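Local coordinates for putative DNA-binding protein (Bacteroides fragilis, PDB 3BS3) that probably binds DNA, as a small all-helical protein of the XRE helix-turn-helix family, at residues Glu31-Ser36 and Ala59-Val64. Sequence-based numbering, arbitrary orientation.
Sequences EQMGKS and AELLNV. With SO4 (sulfate ion), chain B.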
ATOM      1  N   GLU A  31     -10.391  14.142   7.546  1.00 28.02           N
ATOM      2  CA  GLU A  31     -11.769  14.529   7.230  1.00 30.66           C
ATOM      3  C   GLU A  31     -12.135  14.190   5.781  1.00 30.41           C
ATOM      4  O   GLU A  31     -13.205  13.639   5.519  1.00 31.10           O
ATOM      5  CB  GLU A  31     -12.023  16.012   7.564  1.00 30.42           C
ATOM      6  CG  GLU A  31     -12.100  16.242   9.080  1.00 32.98           C
ATOM      7  CD  GLU A  31     -12.232  17.706   9.529  1.00 34.23           C
ATOM      8  OE1 GLU A  31     -12.067  18.642   8.715  1.00 40.63           O
ATOM      9  OE2 GLU A  31     -12.473  17.900  10.738  1.00 39.15           O
ATOM     10  N   GLN A  32     -11.233  14.494   4.847  1.00 30.67           N
ATOM     11  CA  GLN A  32     -11.475  14.173   3.436  1.00 31.92           C
ATOM     12  C   GLN A  32     -11.591  12.676   3.166  1.00 32.72           C
ATOM     13  O   GLN A  32     -12.317  12.252   2.267  1.00 33.85           O
ATOM     14  CB  GLN A  32     -10.381  14.771   2.553  1.00 31.65           C
ATOM     15  CG  GLN A  32     -10.406  16.270   2.549  1.00 33.64           C
ATOM     16  CD  GLN A  32     -11.685  16.805   1.935  1.00 37.66           C
ATOM     17  OE1 GLN A  32     -12.048  16.443   0.808  1.00 42.53           O
ATOM     18  NE2 GLN A  32     -12.375  17.647   2.667  1.00 38.22           N
HETATM   19  N   MSE A  33     -10.895  11.872   3.959  1.00 32.43           N
HETATM   20  CA  MSE A  33     -10.916  10.444   3.705  0.50 34.15           C
HETATM   21  C   MSE A  33     -11.855   9.630   4.548  1.00 33.43           C
HETATM   22  O   MSE A  33     -11.998   8.415   4.332  1.00 34.70           O
HETATM   23  CB  MSE A  33      -9.539   9.915   3.857  0.50 33.45           C
HETATM   24  CG  MSE A  33      -8.712  10.408   2.763  0.50 34.91           C
HETATM   25 SE   MSE A  33      -7.093   9.651   3.206  0.40 37.69          SE
HETATM   26  CE  MSE A  33      -7.377   7.839   2.518  0.50 35.29           C
ATOM     27  N   GLY A  34     -12.532  10.299   5.477  1.00 33.56           N
ATOM     28  CA  GLY A  34     -13.462   9.632   6.396  1.00 33.83           C
ATOM     29  C   GLY A  34     -12.731   8.689   7.333  1.00 33.98           C
ATOM     30  O   GLY A  34     -13.261   7.630   7.701  1.00 34.66           O
ATOM     31  N   LYS A  35     -11.517   9.070   7.720  1.00 33.02           N
ATOM     32  CA  LYS A  35     -10.705   8.278   8.640  1.00 32.83           C
ATOM     33  C   LYS A  35     -10.396   9.082   9.896  1.00 32.16           C
ATOM     34  O   LYS A  35     -10.555  10.317   9.898  1.00 31.79           O
ATOM     35  CB  LYS A  35      -9.423   7.821   7.958  1.00 33.91           C
ATOM     36  CG  LYS A  35      -9.695   6.957   6.734  1.00 36.49           C
ATOM     37  CD  LYS A  35      -8.568   6.038   6.425  1.00 38.47           C
ATOM     38  CE  LYS A  35      -8.937   5.156   5.260  1.00 40.27           C
ATOM     39  NZ  LYS A  35      -9.847   4.053   5.646  1.00 38.71           N
ATOM     40  N   SER A  36      -9.956   8.402  10.956  1.00 31.34           N
ATOM     41  CA  SER A  36      -9.630   9.093  12.204  1.00 31.25           C
ATOM     42  C   SER A  36      -8.327   9.868  12.013  1.00 30.92           C
ATOM     43  O   SER A  36      -7.493   9.499  11.175  1.00 30.16           O
ATOM     44  CB  SER A  36      -9.502   8.110  13.374  1.00 31.04           C
ATOM     45  OG  SER A  36      -8.353   7.301  13.209  1.00 31.83           O
ATOM     46  N   ALA A  59      -3.256  10.754  -2.800  1.00 27.02           N
ATOM     47  CA  ALA A  59      -2.557  11.445  -3.903  1.00 27.50           C
ATOM     48  C   ALA A  59      -3.532  12.357  -4.673  1.00 28.17           C
ATOM     49  O   ALA A  59      -3.190  13.504  -5.018  1.00 27.76           O
ATOM     50  CB  ALA A  59      -1.899  10.427  -4.818  1.00 28.52           C
ATOM     51  N   GLU A  60      -4.736  11.854  -4.922  1.00 27.71           N
ATOM     52  CA  GLU A  60      -5.759  12.642  -5.621  0.60 28.19           C
ATOM     53  C   GLU A  60      -6.061  13.904  -4.820  1.00 27.93           C
ATOM     54  O   GLU A  60      -6.105  15.022  -5.380  1.00 28.46           O
ATOM     55  CB  GLU A  60      -7.029  11.816  -5.848  0.60 28.62           C
ATOM     56  CG  GLU A  60      -6.858  10.783  -6.945  0.60 31.55           C
ATOM     57  CD  GLU A  60      -7.958   9.727  -6.992  0.60 36.27           C
ATOM     58  OE1 GLU A  60      -8.841   9.689  -6.102  0.60 38.11           O
ATOM     59  OE2 GLU A  60      -7.921   8.915  -7.937  0.60 37.55           O
ATOM     60  N   LEU A  61      -6.234  13.734  -3.512  1.00 26.82           N
ATOM     61  CA  LEU A  61      -6.557  14.857  -2.608  1.00 26.99           C
ATOM     62  C   LEU A  61      -5.435  15.895  -2.514  1.00 28.04           C
ATOM     63  O   LEU A  61      -5.715  17.093  -2.368  1.00 28.75           O
ATOM     64  CB  LEU A  61      -6.894  14.339  -1.207  1.00 27.32           C
ATOM     65  CG  LEU A  61      -8.220  13.597  -1.071  1.00 27.08           C
ATOM     66  CD1 LEU A  61      -8.319  12.943   0.276  1.00 29.13           C
ATOM     67  CD2 LEU A  61      -9.400  14.570  -1.279  1.00 27.70           C
ATOM     68  N   LEU A  62      -4.184  15.439  -2.603  1.00 27.92           N
ATOM     69  CA  LEU A  62      -3.026  16.341  -2.530  1.00 27.44           C
ATOM     70  C   LEU A  62      -2.555  16.822  -3.901  1.00 28.43           C
ATOM     71  O   LEU A  62      -1.578  17.584  -3.987  1.00 28.31           O
ATOM     72  CB  LEU A  62      -1.875  15.688  -1.758  1.00 27.75           C
ATOM     73  CG  LEU A  62      -2.224  15.368  -0.301  1.00 29.00           C
ATOM     74  CD1 LEU A  62      -1.096  14.614   0.370  1.00 29.27           C
ATOM     75  CD2 LEU A  62      -2.569  16.638   0.504  1.00 32.87           C
ATOM     76  N   ASN A  63      -3.232  16.365  -4.961  1.00 27.78           N
ATOM     77  CA  ASN A  63      -2.876  16.734  -6.337  1.00 28.65           C
ATOM     78  C   ASN A  63      -1.453  16.347  -6.725  1.00 28.70           C
ATOM     79  O   ASN A  63      -0.718  17.145  -7.357  1.00 29.12           O
ATOM     80  CB  ASN A  63      -3.088  18.239  -6.586  1.00 28.96           C
ATOM     81  CG  ASN A  63      -4.533  18.662  -6.375  1.00 31.47           C
ATOM     82  OD1 ASN A  63      -5.465  17.969  -6.781  1.00 31.47           O
ATOM     83  ND2 ASN A  63      -4.720  19.798  -5.720  1.00 32.03           N
ATOM     84  N   VAL A  64      -1.062  15.125  -6.341  1.00 28.91           N
ATOM     85  CA  VAL A  64       0.245  14.589  -6.739  1.00 28.76           C
ATOM     86  C   VAL A  64       0.067  13.204  -7.349  1.00 28.84           C
ATOM     87  O   VAL A  64      -0.985  12.564  -7.160  1.00 28.39           O
ATOM     88  CB  VAL A  64       1.236  14.489  -5.545  1.00 28.91           C
ATOM     89  CG1 VAL A  64       1.511  15.878  -4.933  1.00 28.58           C
ATOM     90  CG2 VAL A  64       0.711  13.518  -4.453  1.00 28.08           C
TER
HETATM   91  S   SO4 B 101     -10.266   4.441  10.397  0.80 61.65           S
HETATM   92  O1  SO4 B 101     -10.990   3.777  11.479  0.80 62.30           O
HETATM   93  O2  SO4 B 101     -11.231   4.925   9.414  0.80 61.98           O
HETATM   94  O3  SO4 B 101      -9.503   5.559  10.938  0.80 60.38           O
HETATM   95  O4  SO4 B 101      -9.359   3.481   9.765  0.80 61.42           O
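The Q32 carboxamide, the one flat group in this contact, lays neither face on L61; it comes up with its oxygen end, OE1 lying 3.9 Å from CD2, while NE2 is turned away. The touch is loose; no hydrogen bond joins the two segments. The closer packing is aliphatic. L61 CD1, placed anti to CA (chi2 170°) and so pushed well out from its own helix, sits 3.6 Å from Q32 CB and equally far, 3.6 Å, from M33 CG. One methyl thus bridges two successive residues, and L61 CD2 follows at 4.0 Å from Q32 CB. The chain of Q32 bends at chi2 (-64°), which folds the amide back toward its own CA, and of that group only OE1 comes near the leucine. M33, a selenomethionine, takes part through CG and continues onto V58. The patch is small and superficial, 121 Å² in all. Both segments finish a helix in a Schellman motif, at G34 and N63; in the latter, V64 N bonds to A59 O at 3.0 Å. Past G34 comes S36, the N-cap of helix 37-44, whose backbone N gives a nearly straight bond (2.9 Å, 174°) to O3 of a sulfate, probably from the crystallisation liquor. T39 OG1 also binds this anion, and K35 NZ stays 4.1 Å from its O2. An anion before that helix is consistent with a site for a DNA phosphate. Helices 26-33 and 37-44, joined by the short turn at 34-36, have the arrangement of a helix-turn-helix. L61 brings the end of helix 52-62 against the first of them, also touching W28 and L29, while L62 reaches W28 as well as V18 and L19 of helix 15-21; K35 packs on M54, so helix 52-62 touches both the last turn of 26-33 and the turn beyond it.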